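Local coordinates for protein time interval measuring enzyme TIME (Bombyx mori, PDB 2E47) that probably converts superoxide to hydrogen peroxide and oxygen as a copper- and zinc-binding member of the Cu-Zn superoxide dismutase family, at residues F25-V35 and L103-S111. Numbering follows the deposited sequence.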
loop_
_atom_site.group_PDB
_atom_site.type_symbol
_atom_site.label_atom_id
_atom_site.label_comp_id
_atom_site.label_asym_id
_atom_site.label_seq_id
_atom_site.Cartn_x
_atom_site.Cartn_y
_atom_site.Cartn_z
ATOM N N PHE A 25 0.729 -6.083 11.064
ATOM C CA PHE A 25 1.735 -7.163 10.998
ATOM C C PHE A 25 2.889 -6.715 11.843
ATOM O O PHE A 25 3.425 -5.666 11.577
ATOM C CB PHE A 25 2.236 -7.292 9.563
ATOM C CG PHE A 25 1.149 -7.632 8.565
ATOM C CD1 PHE A 25 0.978 -8.959 8.156
ATOM C CD2 PHE A 25 0.304 -6.654 8.069
ATOM C CE1 PHE A 25 -0.014 -9.292 7.257
ATOM C CE2 PHE A 25 -0.721 -6.955 7.151
ATOM C CZ PHE A 25 -0.873 -8.277 6.724
ATOM N N THR A 26 3.333 -7.503 12.805
ATOM C CA THR A 26 4.387 -7.066 13.693
ATOM C C THR A 26 5.334 -8.220 13.855
ATOM O O THR A 26 4.907 -9.363 14.038
ATOM C CB THR A 26 3.791 -6.621 15.070
ATOM O OG1 THR A 26 3.164 -7.739 15.664
ATOM C CG2 THR A 26 2.631 -5.727 14.860
ATOM N N GLN A 27 6.618 -7.941 13.720
ATOM C CA GLN A 27 7.614 -8.959 13.734
ATOM C C GLN A 27 7.777 -9.348 15.203
ATOM O O GLN A 27 7.704 -8.494 16.067
ATOM C CB GLN A 27 8.936 -8.422 13.132
ATOM C CG GLN A 27 9.991 -9.541 12.906
ATOM C CD GLN A 27 10.787 -9.413 11.587
ATOM O OE1 GLN A 27 10.319 -8.855 10.581
ATOM N NE2 GLN A 27 11.986 -9.997 11.582
ATOM N N VAL A 28 7.887 -10.639 15.474
ATOM C CA VAL A 28 8.042 -11.123 16.834
ATOM C C VAL A 28 9.289 -12.032 16.878
ATOM O O VAL A 28 10.031 -12.146 15.892
ATOM C CB VAL A 28 6.723 -11.809 17.417
ATOM C CG1 VAL A 28 5.592 -10.832 17.582
ATOM C CG2 VAL A 28 6.231 -12.951 16.585
ATOM N N GLN A 29 9.475 -12.716 18.005
ATOM C CA GLN A 29 10.601 -13.629 18.220
ATOM C C GLN A 29 10.895 -14.610 17.072
ATOM O O GLN A 29 9.995 -15.234 16.475
ATOM C CB GLN A 29 10.452 -14.356 19.571
ATOM C CG GLN A 29 9.934 -13.438 20.751
ATOM C CD GLN A 29 8.455 -12.919 20.552
ATOM O OE1 GLN A 29 8.133 -11.732 20.819
ATOM N NE2 GLN A 29 7.560 -13.828 20.103
ATOM N N ASP A 30 12.184 -14.676 16.745
ATOM C CA ASP A 30 12.735 -15.556 15.725
ATOM C C ASP A 30 12.249 -15.270 14.309
ATOM O O ASP A 30 12.244 -16.138 13.445
ATOM C CB ASP A 30 12.608 -17.023 16.175
ATOM C CG ASP A 30 13.237 -17.260 17.611
ATOM O OD1 ASP A 30 14.464 -16.997 17.809
ATOM O OD2 ASP A 30 12.505 -17.693 18.550
ATOM N N GLY A 31 11.870 -14.014 14.071
ATOM C CA GLY A 31 11.543 -13.558 12.705
ATOM C C GLY A 31 10.131 -13.905 12.220
ATOM O O GLY A 31 9.807 -13.707 11.058
ATOM N N LYS A 32 9.280 -14.406 13.085
ATOM C CA LYS A 32 7.877 -14.657 12.665
ATOM C C LYS A 32 7.039 -13.376 12.710
ATOM O O LYS A 32 7.465 -12.387 13.301
ATOM C CB LYS A 32 7.238 -15.736 13.547
ATOM C CG LYS A 32 7.927 -17.119 13.426
ATOM C CD LYS A 32 7.727 -17.865 14.726
ATOM C CE LYS A 32 7.256 -19.296 14.500
ATOM N NZ LYS A 32 8.245 -20.133 13.743
ATOM N N VAL A 33 5.827 -13.428 12.167
ATOM C CA VAL A 33 5.021 -12.210 12.103
ATOM C C VAL A 33 3.705 -12.416 12.824
ATOM O O VAL A 33 3.001 -13.385 12.562
ATOM C CB VAL A 33 4.901 -11.688 10.631
ATOM C CG1 VAL A 33 3.867 -10.498 10.460
ATOM C CG2 VAL A 33 6.326 -11.256 10.121
ATOM N N HIS A 34 3.394 -11.526 13.778
ATOM C CA HIS A 34 2.108 -11.580 14.436
ATOM C C HIS A 34 1.178 -10.728 13.593
ATOM O O HIS A 34 1.391 -9.500 13.419
ATOM C CB HIS A 34 2.239 -11.022 15.858
ATOM C CG HIS A 34 1.052 -11.274 16.715
ATOM N ND1 HIS A 34 0.870 -10.645 17.933
ATOM C CD2 HIS A 34 -0.001 -12.109 16.564
ATOM C CE1 HIS A 34 -0.259 -11.069 18.480
ATOM N NE2 HIS A 34 -0.803 -11.965 17.672
ATOM N N VAL A 35 0.129 -11.360 13.083
ATOM C CA VAL A 35 -0.958 -10.712 12.317
ATOM C C VAL A 35 -2.186 -10.530 13.189
ATOM O O VAL A 35 -2.689 -11.480 13.753
ATOM C CB VAL A 35 -1.318 -11.633 11.103
ATOM C CG1 VAL A 35 -2.364 -11.009 10.142
ATOM C CG2 VAL A 35 -0.028 -12.023 10.320
ATOM N N LEU A 103 -3.008 -14.322 14.781
ATOM C CA LEU A 103 -2.232 -15.489 14.411
ATOM C C LEU A 103 -0.798 -15.116 14.234
ATOM O O LEU A 103 -0.453 -13.938 14.031
ATOM C CB LEU A 103 -2.762 -16.142 13.145
ATOM C CG LEU A 103 -2.643 -15.290 11.868
ATOM C CD1 LEU A 103 -1.293 -15.309 11.109
ATOM C CD2 LEU A 103 -3.738 -15.684 10.887
ATOM N N VAL A 104 0.040 -16.126 14.355
ATOM C CA VAL A 104 1.438 -15.951 14.135
ATOM C C VAL A 104 1.770 -16.767 12.890
ATOM O O VAL A 104 1.341 -17.899 12.797
ATOM C CB VAL A 104 2.222 -16.433 15.340
ATOM C CG1 VAL A 104 3.701 -16.433 15.044
ATOM C CG2 VAL A 104 1.878 -15.500 16.562
ATOM N N ASP A 105 2.508 -16.187 11.942
ATOM C CA ASP A 105 2.866 -16.880 10.715
ATOM C C ASP A 105 4.397 -16.958 10.577
ATOM O O ASP A 105 5.107 -15.986 10.785
ATOM C CB ASP A 105 2.275 -16.180 9.501
ATOM C CG ASP A 105 2.355 -17.045 8.217
ATOM O OD1 ASP A 105 3.324 -16.885 7.436
ATOM O OD2 ASP A 105 1.452 -17.912 7.981
ATOM N N ASP A 106 4.913 -18.120 10.204
ATOM C CA ASP A 106 6.385 -18.276 10.077
ATOM C C ASP A 106 6.891 -18.256 8.638
ATOM O O ASP A 106 8.059 -18.538 8.428
ATOM C CB ASP A 106 6.871 -19.568 10.765
ATOM C CG ASP A 106 6.096 -20.811 10.292
ATOM O OD1 ASP A 106 5.148 -20.644 9.476
ATOM O OD2 ASP A 106 6.440 -21.949 10.718
ATOM N N GLN A 107 6.062 -17.910 7.652
ATOM C CA GLN A 107 6.572 -17.774 6.281
ATOM C C GLN A 107 6.738 -16.300 5.818
ATOM O O GLN A 107 7.749 -15.943 5.205
ATOM C CB GLN A 107 5.624 -18.517 5.315
ATOM C CG GLN A 107 6.238 -19.573 4.452
ATOM C CD GLN A 107 6.952 -20.546 5.308
ATOM O OE1 GLN A 107 6.358 -21.128 6.204
ATOM N NE2 GLN A 107 8.252 -20.667 5.113
ATOM N N ILE A 108 5.733 -15.459 6.074
ATOM C CA ILE A 108 5.810 -14.062 5.719
ATOM C C ILE A 108 6.883 -13.316 6.547
ATOM O O ILE A 108 7.182 -13.686 7.679
ATOM C CB ILE A 108 4.424 -13.343 5.874
ATOM C CG1 ILE A 108 3.882 -13.438 7.305
ATOM C CG2 ILE A 108 3.353 -13.928 4.859
ATOM C CD1 ILE A 108 2.568 -12.568 7.590
ATOM N N SER A 109 7.368 -12.225 6.004
ATOM C CA SER A 109 8.300 -11.385 6.687
ATOM C C SER A 109 8.000 -9.923 6.251
ATOM O O SER A 109 7.301 -9.648 5.248
ATOM C CB SER A 109 9.729 -11.750 6.263
ATOM O OG SER A 109 10.703 -11.048 7.034
ATOM N N LEU A 110 8.566 -9.003 7.008
ATOM C CA LEU A 110 8.452 -7.588 6.752
ATOM C C LEU A 110 9.563 -7.092 5.823
ATOM O O LEU A 110 9.454 -6.015 5.248
ATOM C CB LEU A 110 8.427 -6.841 8.075
ATOM C CG LEU A 110 7.129 -7.065 8.889
ATOM C CD1 LEU A 110 7.039 -5.902 9.822
ATOM C CD2 LEU A 110 5.854 -7.192 8.088
ATOM N N SER A 111 10.591 -7.917 5.618
ATOM C CA SER A 111 11.659 -7.618 4.647
ATOM C C SER A 111 12.243 -8.916 4.058
ATOM O O SER A 111 11.807 -10.012 4.397
ATOM C CB SER A 111 12.771 -6.760 5.289
ATOM O OG SER A 111 13.407 -7.456 6.346
#
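Val33 and Val35 pair with Asp105 and Leu103 in antiparallel register, joining strand 33-40 to strand 98-105 at one end of the Greek-key beta-barrel of Cu-Zn superoxide dismutases. The short segments 33-35 and 103-105 run at 147° to each other, and four backbone hydrogen bonds tie them, among them Val33 N to Asp105 O at 3.0 Å and Val35 N to Leu103 O at 2.8 Å. Between these rungs, His34 and Val104 form the non-hydrogen-bonded pair; the His34 ring meets Leu103 O edge-on and in its plane, CD2 lying 3.2 Å from that oxygen, while NE2 hydrogen-bonds Asp102.

Beyond Asp105 the chain leaves the sheet, and residues 106-111 fold across the face of the hairpin that carries Phe25, Val33 and Val35. In Ile108, chi1 of 59° turns CG1 toward Val33, and the extended chi2 (172°) carries CD1 on to Val33 CG1 (3.8 Å), Val35 CG2 and the edge of the Phe25 ring. Leu110 extends this apolar layer, its CD2 resting on Phe25 CB. On the solvent side, the Lys32 and Asp106 side chains lie side by side, pointing the same way, with Lys32 NZ 4.0 Å from Asp106 OD2, a long salt bridge.

The turn is shaped by Asp105, whose OD2 forms a salt bridge with Arg83. Its OD1 closes an Asx turn by accepting Gln107 N from above the carboxylate plane, and receives Ile108 N nearly end-on at 3.1 Å.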